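Local coordinates for rhamnose ABC transporter, rhamnose-binding protein (Actinomyces odontolyticus ATCC 17982, PDB 5BQ3) that probably binds a sugar, likely rhamnose, as the extracellular solute receptor of an ABC-type import system, at residues L89-N94 with T111-F116; D95-C100 with D119-C124; K154-S159 with I189-Y194; T246-P251 with A267-A272. All blocks are in the same frame, centred on the assembly; numbering follows the deposited sequence.

Contact 1 (L89-N94 with T111-F116); sequences LVIAAN and TKVVTF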
loop_
_atom_site.group_PDB
_atom_site.type_symbol
_atom_site.label_atom_id
_atom_site.label_comp_id
_atom_site.label_asym_id
_atom_site.label_seq_id
_atom_site.Cartn_x
_atom_site.Cartn_y
_atom_site.Cartn_z
ATOM N N LEU A 89 8.847 4.387 -17.895
ATOM C CA LEU A 89 8.463 3.047 -17.461
ATOM C C LEU A 89 8.070 3.060 -15.984
ATOM O O LEU A 89 8.889 3.399 -15.128
ATOM C CB LEU A 89 9.599 2.044 -17.717
ATOM C CG LEU A 89 9.160 0.598 -17.914
ATOM C CD1 LEU A 89 8.835 0.326 -19.371
ATOM C CD2 LEU A 89 10.227 -0.354 -17.440
ATOM N N VAL A 90 6.801 2.723 -15.696
ATOM C CA VAL A 90 6.259 2.670 -14.334
ATOM C C VAL A 90 6.044 1.186 -13.996
ATOM O O VAL A 90 5.255 0.525 -14.670
ATOM C CB VAL A 90 4.979 3.533 -14.159
ATOM C CG1 VAL A 90 4.599 3.648 -12.691
ATOM C CG2 VAL A 90 5.157 4.928 -14.765
ATOM N N ILE A 91 6.785 0.646 -13.001
ATOM C CA ILE A 91 6.717 -0.785 -12.690
ATOM C C ILE A 91 6.570 -1.099 -11.183
ATOM O O ILE A 91 7.198 -0.467 -10.341
ATOM C CB ILE A 91 7.962 -1.516 -13.298
ATOM C CG1 ILE A 91 7.932 -3.042 -13.036
ATOM C CG2 ILE A 91 9.297 -0.886 -12.853
ATOM C CD1 ILE A 91 8.522 -3.883 -14.095
ATOM N N ALA A 92 5.744 -2.114 -10.874
ATOM C CA ALA A 92 5.561 -2.672 -9.536
ATOM C C ALA A 92 6.366 -3.967 -9.502
ATOM O O ALA A 92 5.903 -4.995 -9.999
ATOM C CB ALA A 92 4.082 -2.912 -9.248
ATOM N N ALA A 93 7.625 -3.879 -9.025
ATOM C CA ALA A 93 8.600 -4.972 -9.002
ATOM C C ALA A 93 8.135 -6.192 -8.203
ATOM O O ALA A 93 7.757 -6.068 -7.036
ATOM C CB ALA A 93 9.929 -4.475 -8.453
ATOM N N ASN A 94 8.173 -7.375 -8.848
ATOM C CA ASN A 94 7.814 -8.657 -8.237
ATOM C C ASN A 94 8.904 -9.093 -7.256
ATOM O O ASN A 94 8.607 -9.673 -6.214
ATOM C CB ASN A 94 7.597 -9.721 -9.309
ATOM C CG ASN A 94 6.186 -9.807 -9.837
ATOM O OD1 ASN A 94 5.210 -9.827 -9.080
ATOM N ND2 ASN A 94 6.054 -9.939 -11.149
ATOM N N THR A 111 15.447 5.555 -20.886
ATOM C CA THR A 111 14.112 5.364 -20.317
ATOM C C THR A 111 14.117 5.790 -18.846
ATOM O O THR A 111 15.005 5.398 -18.084
ATOM C CB THR A 111 13.657 3.896 -20.496
ATOM O OG1 THR A 111 13.760 3.532 -21.875
ATOM C CG2 THR A 111 12.236 3.641 -19.992
ATOM N N LYS A 112 13.122 6.601 -18.455
ATOM C CA LYS A 112 12.963 7.053 -17.075
ATOM C C LYS A 112 12.204 5.965 -16.326
ATOM O O LYS A 112 11.069 5.648 -16.684
ATOM C CB LYS A 112 12.259 8.423 -17.006
ATOM C CG LYS A 112 12.959 9.550 -17.779
ATOM C CD LYS A 112 14.243 10.045 -17.114
ATOM C CE LYS A 112 15.035 10.938 -18.032
ATOM N NZ LYS A 112 16.328 11.339 -17.423
ATOM N N VAL A 113 12.865 5.333 -15.343
ATOM C CA VAL A 113 12.285 4.226 -14.577
ATOM C C VAL A 113 11.723 4.740 -13.248
ATOM O O VAL A 113 12.448 5.305 -12.428
ATOM C CB VAL A 113 13.288 3.055 -14.374
ATOM C CG1 VAL A 113 12.699 1.959 -13.489
ATOM C CG2 VAL A 113 13.733 2.473 -15.714
ATOM N N VAL A 114 10.414 4.527 -13.054
ATOM C CA VAL A 114 9.669 4.892 -11.851
ATOM C C VAL A 114 9.050 3.612 -11.281
ATOM O O VAL A 114 8.339 2.909 -11.993
ATOM C CB VAL A 114 8.601 5.992 -12.140
ATOM C CG1 VAL A 114 7.728 6.266 -10.918
ATOM C CG2 VAL A 114 9.252 7.282 -12.630
ATOM N N THR A 115 9.346 3.295 -10.017
ATOM C CA THR A 115 8.768 2.122 -9.360
ATOM C C THR A 115 7.639 2.583 -8.441
ATOM O O THR A 115 7.718 3.674 -7.887
ATOM C CB THR A 115 9.826 1.289 -8.617
ATOM O OG1 THR A 115 10.568 2.128 -7.735
ATOM C CG2 THR A 115 10.767 0.554 -9.559
ATOM N N PHE A 116 6.575 1.777 -8.311
ATOM C CA PHE A 116 5.433 2.092 -7.448
ATOM C C PHE A 116 4.911 0.815 -6.767
ATOM O O PHE A 116 5.125 -0.278 -7.285
ATOM C CB PHE A 116 4.320 2.869 -8.204
ATOM C CG PHE A 116 3.534 2.263 -9.357
ATOM C CD1 PHE A 116 3.966 1.100 -9.992
ATOM C CD2 PHE A 116 2.381 2.879 -9.830
ATOM C CE1 PHE A 116 3.243 0.555 -11.058
ATOM C CE2 PHE A 116 1.659 2.332 -10.898
ATOM C CZ PHE A 116 2.098 1.178 -11.508
#

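Contact 2 (D95-C100 with D119-C124); sequences DPDAVC and DSAADC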
loop_
_atom_site.group_PDB
_atom_site.type_symbol
_atom_site.label_atom_id
_atom_site.label_comp_id
_atom_site.label_asym_id
_atom_site.label_seq_id
_atom_site.Cartn_x
_atom_site.Cartn_y
_atom_site.Cartn_z
ATOM N N ASP A 95 10.167 -8.807 -7.607
ATOM C CA ASP A 95 11.366 -9.066 -6.813
ATOM C C ASP A 95 12.294 -7.858 -6.955
ATOM O O ASP A 95 12.465 -7.375 -8.076
ATOM C CB ASP A 95 12.061 -10.367 -7.253
ATOM C CG ASP A 95 13.216 -10.790 -6.362
ATOM O OD1 ASP A 95 12.954 -11.252 -5.231
ATOM O OD2 ASP A 95 14.380 -10.671 -6.801
ATOM N N PRO A 96 12.891 -7.333 -5.857
ATOM C CA PRO A 96 13.741 -6.136 -5.992
ATOM C C PRO A 96 15.051 -6.339 -6.761
ATOM O O PRO A 96 15.583 -5.364 -7.288
ATOM C CB PRO A 96 14.032 -5.737 -4.541
ATOM C CG PRO A 96 13.841 -6.972 -3.758
ATOM C CD PRO A 96 12.761 -7.743 -4.443
ATOM N N ASP A 97 15.559 -7.582 -6.837
ATOM C CA ASP A 97 16.829 -7.893 -7.491
ATOM C C ASP A 97 16.690 -8.516 -8.887
ATOM O O ASP A 97 17.540 -8.255 -9.737
ATOM C CB ASP A 97 17.654 -8.837 -6.600
ATOM C CG ASP A 97 18.367 -8.181 -5.425
ATOM O OD1 ASP A 97 18.212 -6.948 -5.241
ATOM O OD2 ASP A 97 19.102 -8.892 -4.707
ATOM N N ALA A 98 15.664 -9.357 -9.113
ATOM C CA ALA A 98 15.453 -10.073 -10.378
ATOM C C ALA A 98 15.163 -9.153 -11.574
ATOM O O ALA A 98 15.602 -9.463 -12.683
ATOM C CB ALA A 98 14.325 -11.076 -10.226
ATOM N N VAL A 99 14.427 -8.049 -11.359
ATOM C CA VAL A 99 14.053 -7.099 -12.418
ATOM C C VAL A 99 15.124 -6.001 -12.607
ATOM O O VAL A 99 15.098 -5.299 -13.621
ATOM C CB VAL A 99 12.652 -6.455 -12.182
ATOM C CG1 VAL A 99 11.538 -7.496 -12.211
ATOM C CG2 VAL A 99 12.609 -5.640 -10.893
ATOM N N CYS A 100 16.039 -5.851 -11.629
ATOM C CA CYS A 100 17.087 -4.825 -11.578
ATOM C C CYS A 100 17.992 -4.769 -12.842
ATOM O O CYS A 100 18.157 -3.653 -13.334
ATOM C CB CYS A 100 17.928 -4.961 -10.312
ATOM S SG CYS A 100 18.940 -3.507 -9.933
ATOM N N ASP A 119 9.106 -1.686 -4.559
ATOM C CA ASP A 119 10.363 -1.172 -5.082
ATOM C C ASP A 119 11.311 -2.269 -5.565
ATOM O O ASP A 119 11.168 -3.445 -5.213
ATOM C CB ASP A 119 11.074 -0.345 -3.986
ATOM C CG ASP A 119 12.098 0.667 -4.489
ATOM O OD1 ASP A 119 12.016 1.062 -5.680
ATOM O OD2 ASP A 119 12.970 1.080 -3.687
ATOM N N SER A 120 12.291 -1.854 -6.377
ATOM C CA SER A 120 13.404 -2.661 -6.846
ATOM C C SER A 120 14.608 -2.276 -5.964
ATOM O O SER A 120 14.397 -1.670 -4.905
ATOM C CB SER A 120 13.653 -2.407 -8.331
ATOM O OG SER A 120 14.071 -1.075 -8.573
ATOM N N ALA A 121 15.853 -2.599 -6.366
ATOM C CA ALA A 121 17.014 -2.150 -5.593
ATOM C C ALA A 121 17.235 -0.649 -5.885
ATOM O O ALA A 121 16.709 -0.142 -6.879
ATOM C CB ALA A 121 18.247 -2.979 -5.934
ATOM N N ALA A 122 17.963 0.062 -5.013
ATOM C CA ALA A 122 18.210 1.505 -5.119
ATOM C C ALA A 122 18.849 1.968 -6.454
ATOM O O ALA A 122 18.627 3.116 -6.851
ATOM C CB ALA A 122 19.085 1.956 -3.963
ATOM N N ASP A 123 19.621 1.099 -7.139
ATOM C CA ASP A 123 20.324 1.475 -8.375
ATOM C C ASP A 123 19.602 1.085 -9.698
ATOM O O ASP A 123 20.197 1.266 -10.766
ATOM C CB ASP A 123 21.763 0.897 -8.375
ATOM C CG ASP A 123 21.924 -0.598 -8.107
ATOM O OD1 ASP A 123 20.896 -1.289 -7.912
ATOM O OD2 ASP A 123 23.083 -1.072 -8.069
ATOM N N CYS A 124 18.336 0.614 -9.651
ATOM C CA CYS A 124 17.615 0.222 -10.874
ATOM C C CYS A 124 16.487 1.194 -11.238
ATOM O O CYS A 124 15.800 0.961 -12.235
ATOM C CB CYS A 124 17.083 -1.210 -10.797
ATOM S SG CYS A 124 17.570 -2.131 -9.316
#

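Contact 3 (K154-S159 with I189-Y194); sequences KVAILS and IVAKVY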
loop_
_atom_site.group_PDB
_atom_site.type_symbol
_atom_site.label_atom_id
_atom_site.label_comp_id
_atom_site.label_asym_id
_atom_site.label_seq_id
_atom_site.Cartn_x
_atom_site.Cartn_y
_atom_site.Cartn_z
ATOM N N LYS A 154 -7.090 -3.741 27.018
ATOM C CA LYS A 154 -6.290 -4.898 26.605
ATOM C C LYS A 154 -6.487 -5.144 25.107
ATOM O O LYS A 154 -7.612 -5.363 24.655
ATOM C CB LYS A 154 -6.647 -6.139 27.436
ATOM C CG LYS A 154 -6.245 -6.019 28.899
ATOM C CD LYS A 154 -6.429 -7.312 29.664
ATOM C CE LYS A 154 -5.861 -7.199 31.054
ATOM N NZ LYS A 154 -5.916 -8.493 31.780
ATOM N N VAL A 155 -5.388 -5.066 24.337
ATOM C CA VAL A 155 -5.386 -5.200 22.875
ATOM C C VAL A 155 -4.505 -6.393 22.439
ATOM O O VAL A 155 -3.468 -6.644 23.045
ATOM C CB VAL A 155 -4.916 -3.861 22.226
ATOM C CG1 VAL A 155 -4.893 -3.937 20.704
ATOM C CG2 VAL A 155 -5.782 -2.692 22.682
ATOM N N ALA A 156 -4.934 -7.121 21.391
ATOM C CA ALA A 156 -4.211 -8.259 20.818
ATOM C C ALA A 156 -3.901 -8.009 19.341
ATOM O O ALA A 156 -4.715 -7.415 18.640
ATOM C CB ALA A 156 -5.024 -9.533 20.974
ATOM N N ILE A 157 -2.724 -8.454 18.869
ATOM C CA ILE A 157 -2.319 -8.273 17.472
ATOM C C ILE A 157 -2.400 -9.618 16.728
ATOM O O ILE A 157 -1.812 -10.604 17.170
ATOM C CB ILE A 157 -0.909 -7.611 17.351
ATOM C CG1 ILE A 157 -0.884 -6.212 18.029
ATOM C CG2 ILE A 157 -0.455 -7.515 15.877
ATOM C CD1 ILE A 157 0.497 -5.667 18.376
ATOM N N LEU A 158 -3.150 -9.643 15.608
ATOM C CA LEU A 158 -3.294 -10.795 14.719
ATOM C C LEU A 158 -2.621 -10.426 13.398
ATOM O O LEU A 158 -3.237 -9.809 12.522
ATOM C CB LEU A 158 -4.774 -11.201 14.532
ATOM C CG LEU A 158 -5.018 -12.605 13.942
ATOM C CD1 LEU A 158 -6.122 -13.311 14.666
ATOM C CD2 LEU A 158 -5.343 -12.538 12.466
ATOM N N SER A 159 -1.328 -10.762 13.288
ATOM C CA SER A 159 -0.488 -10.447 12.136
ATOM C C SER A 159 -0.533 -11.549 11.056
ATOM O O SER A 159 -1.286 -12.520 11.187
ATOM C CB SER A 159 0.946 -10.231 12.605
ATOM O OG SER A 159 1.728 -9.623 11.593
ATOM N N ILE A 189 -0.738 -4.257 25.033
ATOM C CA ILE A 189 -0.666 -5.414 24.136
ATOM C C ILE A 189 -0.564 -6.654 25.029
ATOM O O ILE A 189 0.325 -6.727 25.882
ATOM C CB ILE A 189 0.471 -5.317 23.075
ATOM C CG1 ILE A 189 0.398 -4.000 22.245
ATOM C CG2 ILE A 189 0.527 -6.563 22.169
ATOM C CD1 ILE A 189 -0.923 -3.709 21.428
ATOM N N VAL A 190 -1.523 -7.578 24.889
ATOM C CA VAL A 190 -1.602 -8.783 25.722
ATOM C C VAL A 190 -1.316 -10.064 24.905
ATOM O O VAL A 190 -1.102 -11.119 25.499
ATOM C CB VAL A 190 -2.956 -8.885 26.487
ATOM C CG1 VAL A 190 -3.152 -7.702 27.429
ATOM C CG2 VAL A 190 -4.139 -9.022 25.533
ATOM N N ALA A 191 -1.325 -9.975 23.561
ATOM C CA ALA A 191 -1.075 -11.114 22.678
ATOM C C ALA A 191 -0.587 -10.686 21.293
ATOM O O ALA A 191 -0.950 -9.613 20.806
ATOM C CB ALA A 191 -2.334 -11.958 22.532
ATOM N N LYS A 192 0.226 -11.553 20.660
ATOM C CA LYS A 192 0.775 -11.398 19.314
ATOM C C LYS A 192 0.689 -12.749 18.600
ATOM O O LYS A 192 1.571 -13.600 18.763
ATOM C CB LYS A 192 2.219 -10.866 19.350
ATOM C CG LYS A 192 2.328 -9.362 19.577
ATOM C CD LYS A 192 3.500 -8.753 18.807
ATOM C CE LYS A 192 4.804 -8.811 19.553
ATOM N NZ LYS A 192 5.943 -8.407 18.689
ATOM N N VAL A 193 -0.410 -12.965 17.857
ATOM C CA VAL A 193 -0.667 -14.214 17.128
ATOM C C VAL A 193 -0.433 -14.017 15.624
ATOM O O VAL A 193 -0.468 -12.886 15.135
ATOM C CB VAL A 193 -2.065 -14.818 17.414
ATOM C CG1 VAL A 193 -2.151 -15.347 18.842
ATOM C CG2 VAL A 193 -3.188 -13.826 17.120
ATOM N N TYR A 194 -0.186 -15.123 14.897
ATOM C CA TYR A 194 0.116 -15.082 13.470
ATOM C C TYR A 194 -0.826 -15.980 12.659
ATOM O O TYR A 194 -0.885 -17.194 12.875
ATOM C CB TYR A 194 1.592 -15.456 13.231
ATOM C CG TYR A 194 2.553 -14.546 13.968
ATOM C CD1 TYR A 194 2.849 -13.273 13.486
ATOM C CD2 TYR A 194 3.133 -14.937 15.171
ATOM C CE1 TYR A 194 3.704 -12.416 14.178
ATOM C CE2 TYR A 194 3.991 -14.090 15.873
ATOM C CZ TYR A 194 4.276 -12.830 15.369
ATOM O OH TYR A 194 5.125 -11.988 16.048
#

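Contact 4 (T246-P251 with A267-A272); sequences TGLGLP and ALWDPA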
loop_
_atom_site.group_PDB
_atom_site.type_symbol
_atom_site.label_atom_id
_atom_site.label_comp_id
_atom_site.label_asym_id
_atom_site.label_seq_id
_atom_site.Cartn_x
_atom_site.Cartn_y
_atom_site.Cartn_z
ATOM N N THR A 246 -9.967 -3.574 14.283
ATOM C CA THR A 246 -9.381 -2.589 13.388
ATOM C C THR A 246 -8.072 -3.163 12.815
ATOM O O THR A 246 -7.654 -4.267 13.180
ATOM C CB THR A 246 -9.221 -1.232 14.110
ATOM O OG1 THR A 246 -8.832 -0.245 13.160
ATOM C CG2 THR A 246 -8.236 -1.275 15.262
ATOM N N GLY A 247 -7.471 -2.420 11.899
ATOM C CA GLY A 247 -6.232 -2.802 11.243
ATOM C C GLY A 247 -6.221 -2.344 9.807
ATOM O O GLY A 247 -6.678 -1.238 9.504
ATOM N N LEU A 248 -5.715 -3.204 8.914
ATOM C CA LEU A 248 -5.631 -2.916 7.484
ATOM C C LEU A 248 -6.478 -3.909 6.705
ATOM O O LEU A 248 -6.222 -5.106 6.778
ATOM C CB LEU A 248 -4.166 -2.930 7.003
ATOM C CG LEU A 248 -3.174 -2.064 7.788
ATOM C CD1 LEU A 248 -1.772 -2.506 7.529
ATOM C CD2 LEU A 248 -3.320 -0.589 7.454
ATOM N N GLY A 249 -7.487 -3.406 5.993
ATOM C CA GLY A 249 -8.409 -4.235 5.218
ATOM C C GLY A 249 -8.837 -3.699 3.865
ATOM O O GLY A 249 -8.474 -2.583 3.486
ATOM N N LEU A 250 -9.639 -4.508 3.137
ATOM C CA LEU A 250 -10.169 -4.194 1.808
ATOM C C LEU A 250 -11.645 -3.777 1.879
ATOM O O LEU A 250 -12.445 -4.524 2.442
ATOM C CB LEU A 250 -10.006 -5.393 0.853
ATOM C CG LEU A 250 -8.577 -5.783 0.453
ATOM C CD1 LEU A 250 -8.570 -7.106 -0.282
ATOM C CD2 LEU A 250 -7.910 -4.700 -0.400
ATOM N N PRO A 251 -12.036 -2.619 1.285
ATOM C CA PRO A 251 -13.441 -2.171 1.374
ATOM C C PRO A 251 -14.499 -3.201 0.955
ATOM O O PRO A 251 -15.521 -3.297 1.631
ATOM C CB PRO A 251 -13.479 -0.957 0.443
ATOM C CG PRO A 251 -12.108 -0.414 0.487
ATOM C CD PRO A 251 -11.200 -1.608 0.605
ATOM N N ALA A 267 -8.202 0.913 8.149
ATOM C CA ALA A 267 -7.451 1.756 7.232
ATOM C C ALA A 267 -6.784 0.943 6.130
ATOM O O ALA A 267 -6.654 -0.274 6.242
ATOM C CB ALA A 267 -6.403 2.557 7.994
ATOM N N LEU A 268 -6.394 1.634 5.050
ATOM C CA LEU A 268 -5.658 1.126 3.894
ATOM C C LEU A 268 -5.177 2.346 3.094
ATOM O O LEU A 268 -4.590 3.250 3.691
ATOM C CB LEU A 268 -6.479 0.121 3.043
ATOM C CG LEU A 268 -5.682 -0.838 2.141
ATOM C CD1 LEU A 268 -5.060 -1.983 2.928
ATOM C CD2 LEU A 268 -6.549 -1.381 1.047
ATOM N N TRP A 269 -5.405 2.379 1.772
ATOM C CA TRP A 269 -4.981 3.454 0.868
ATOM C C TRP A 269 -5.744 3.358 -0.439
ATOM O O TRP A 269 -6.323 2.312 -0.729
ATOM C CB TRP A 269 -3.458 3.379 0.607
ATOM C CG TRP A 269 -2.953 1.981 0.389
ATOM C CD1 TRP A 269 -3.000 1.262 -0.769
ATOM C CD2 TRP A 269 -2.381 1.113 1.378
ATOM N NE1 TRP A 269 -2.488 0.003 -0.567
ATOM C CE2 TRP A 269 -2.096 -0.115 0.743
ATOM C CE3 TRP A 269 -2.074 1.257 2.744
ATOM C CZ2 TRP A 269 -1.520 -1.193 1.424
ATOM C CZ3 TRP A 269 -1.507 0.188 3.419
ATOM C CH2 TRP A 269 -1.233 -1.019 2.761
ATOM N N ASP A 270 -5.758 4.441 -1.221
ATOM C CA ASP A 270 -6.394 4.467 -2.535
ATOM C C ASP A 270 -5.322 4.109 -3.579
ATOM O O ASP A 270 -4.417 4.924 -3.797
ATOM C CB ASP A 270 -7.033 5.849 -2.804
ATOM C CG ASP A 270 -7.966 5.946 -4.006
ATOM O OD1 ASP A 270 -8.066 4.959 -4.775
ATOM O OD2 ASP A 270 -8.592 7.016 -4.183
ATOM N N PRO A 271 -5.361 2.896 -4.202
ATOM C CA PRO A 271 -4.312 2.542 -5.182
ATOM C C PRO A 271 -4.302 3.434 -6.431
ATOM O O PRO A 271 -3.243 3.582 -7.039
ATOM C CB PRO A 271 -4.616 1.081 -5.538
ATOM C CG PRO A 271 -6.003 0.849 -5.128
ATOM C CD PRO A 271 -6.334 1.798 -4.030
ATOM N N ALA A 272 -5.453 4.054 -6.786
ATOM C CA ALA A 272 -5.602 4.970 -7.924
ATOM C C ALA A 272 -4.710 6.213 -7.772
ATOM O O ALA A 272 -4.191 6.716 -8.774
ATOM C CB ALA A 272 -7.054 5.391 -8.067
#

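Contact 1 (L89-N94 with T111-F116)
Two neighbouring parallel strands, 88-91 and 112-116, meet here in the buried middle of the six-stranded parallel sheet, with side chains packed on both faces. Four backbone bonds hold them. Leu89 gives its N-H to Lys112 O and takes that of Val114 on its own O, both at 2.8 Å with nearly straight geometry. Ile91 N then donates to Val114 O, while Phe116 N reaches Ile91 O at 3.1 Å from above the carbonyl plane, 42° out of it. On one face Val90 carries the side-chain contact: its CG1 sits 3.5 Å from the centroid of the Phe116 ring, almost exactly on the ring normal, a CH-pi contact. The ring is there because Phe116 CG lies between its own backbone N and carbonyl carbon (chi1 65°), which folds the phenyl back along the sheet; Ala92 N lies in the ring plane, 3.7 Å from CE1. The pair belongs to a beta-alpha-beta crossover in which helix 100-109 links the strands, as in Rossmann-like sheets of periplasmic binding proteins. That helix packs through Leu103 on the face of Leu89, Ile91 and Val113, whereas helix 271-287 covers Val90, Val114 and Phe116. Beside Leu103, Ile91 CG2 meets Thr115 CG2 at 3.9 Å. The Thr115 hydroxyl binds the Asp119 carboxylate, and Thr111, whose CG2 lies 3.8 Å from Leu89 CB, bonds through OG1 to Thr86 O.

Contact 2 (D95-C100 with D119-C124)
Two carboxylates lie where these loops meet: Asp97 brings OD1 to 4.0 Å from Ala121 CB, the methyl tilted only slightly from the carboxylate plane, and Asp123 places OD1 3.6 Å from Cys100 SG, the sulfur lying well out of the carboxylate plane. The Pro96 ring adds its CB, 3.7 Å from Asp119 O, beside the backbone of Asp119 and Ser120. The covalent tie is the disulfide between Cys100 SG and Cys124 SG, 2.0 Å long with a left-handed chi3 of -91°. Cys100 SG points anti to its backbone N (chi1 -164°), which carries it off the start of helix 100-109 toward the turn that holds Cys124. In the fold, the bridge joins the loops following two adjacent parallel strands, 88-91 and 112-116, at the carboxyl ends of those strands; the second loop includes a type I beta turn from Ala121 to Cys124. A weak bond from Ala121 N to Pro96 O, 2.9 Å but bent to 123°, supplements the disulfide. Each loop is also braced from within or behind. Asp95 OD2 accepts from Ala98 N at 3.0 Å through its anti lone pair, an Asx motif that shapes the chain just ahead of the helix. On the other side, Asp119 OD1 forms a salt bridge to Arg125 NE, and Asp123 O receives Gln104 NE2.

Contact 3 (K154-S159 with I189-Y194)
The strands 153-159 and 187-194 run parallel as the two ends of a beta-alpha-beta unit connected by helix 165-180, with 187-194 at the edge of the four-stranded sheet. Val155 O accepts from Val190 N at 2.8 Å, Ile157 N donates to Ala191 O, Ile157 O takes Val193 N, and Ser159 N donates to Val193 O at 2.9 Å. The Ile157 to Ala191 bond arrives 36° above the carbonyl plane. Val155 O and Ile157 N use two successive residues, Val190 and Ala191, where a regular parallel pair would use one, as in a beta bulge. Strand 153-159 is satisfied on its other edge as well: Ala156 and Leu158 bond to the backbone of strand 218-221, and Leu158 O also receives Ser221 OG. The Lys154 stem crosses Val190 at about a right angle, its CG 3.8 Å from Val190 CG1, and its ammonium group forms a salt bridge with Asp215. On the face of Ile157 the branch tips gather, Ile157 CD1 lying 3.9 Å from Ile189 CD1 near helix 165-180. Toward helix 199-212 Leu158 CD1 meets Val193 CG2. At the strand ends, Ser159 CB approaches the Tyr194 ring obliquely, 3.7 Å from CD1.

Contact 4 (T246-P251 with A267-A272)
Ala267 and the chain around Leu248 make the first shell, clasped by two backbone bonds on either side of Leu248. Ala267 N donates to Gly247 O at 3.0 Å, and Gly249 N returns a longer bond, 3.3 Å, to Ala267 O. Leu248 CA also lies 3.1 Å from Ala267 O, a CA-H...O contact beside the true hydrogen bond. Leu268 then wraps around Gly249 O, which lies 3.4 Å from Leu268 CB and 3.3 Å from Leu268 CD2. The CD2 branch goes on to meet Leu250 CD2 at 3.9 Å, the two leucines approaching obliquely. Leu248, with CG anti to its carbonyl carbon (chi1 -52°), extends CD2 along the Ala267 carbonyl toward Trp269, approaching the indole obliquely, 4.5 Å from CZ3. A face of that indole is occupied by Leu268 CG, 3.8 Å above the ring centre. Strand 244-247 is an outer strand of the four-stranded sheet, whereas the chain after Leu268 leaves for helix 271-287, which packs against the six-stranded sheet. This is consistent with one of the hinge crossings between the two lobes of a periplasmic binding protein. Outside this shell, Phe41 of helix 40-56 touches both Leu250 and Leu268, and Phe322 of strand 320-322 also touches Leu268. Ala267 rests on Thr140 and Met144 of helix 134-149. Leu250 stands at the N-cap position of helix 251-260. Asp270 caps helix 271-287, its OD1 taking a weak bond from Ala272 N.

How the contacts relate
Contacts 1 and 2 alternate along the chain: the segments of contact 1 lead into the loops of contact 2, the first directly, the second after two residues. They touch directly, Val113 CG1 lying 3.5 Å from Cys124 O and Ala93 CB 3.8 Å from Val99 CG2. Contact 3 belongs to the other sheet, its centre about 36 Å from that of contact 1, on the opposite side of the chain's centre. Contact 4 lies between, with centres about 23 Å from contact 1 and 20 Å from contact 3; its nearest atoms come within about 6 and 7 Å of them. It shares a sheet with contact 3 and starts the helix that reaches the sheet of contact 1.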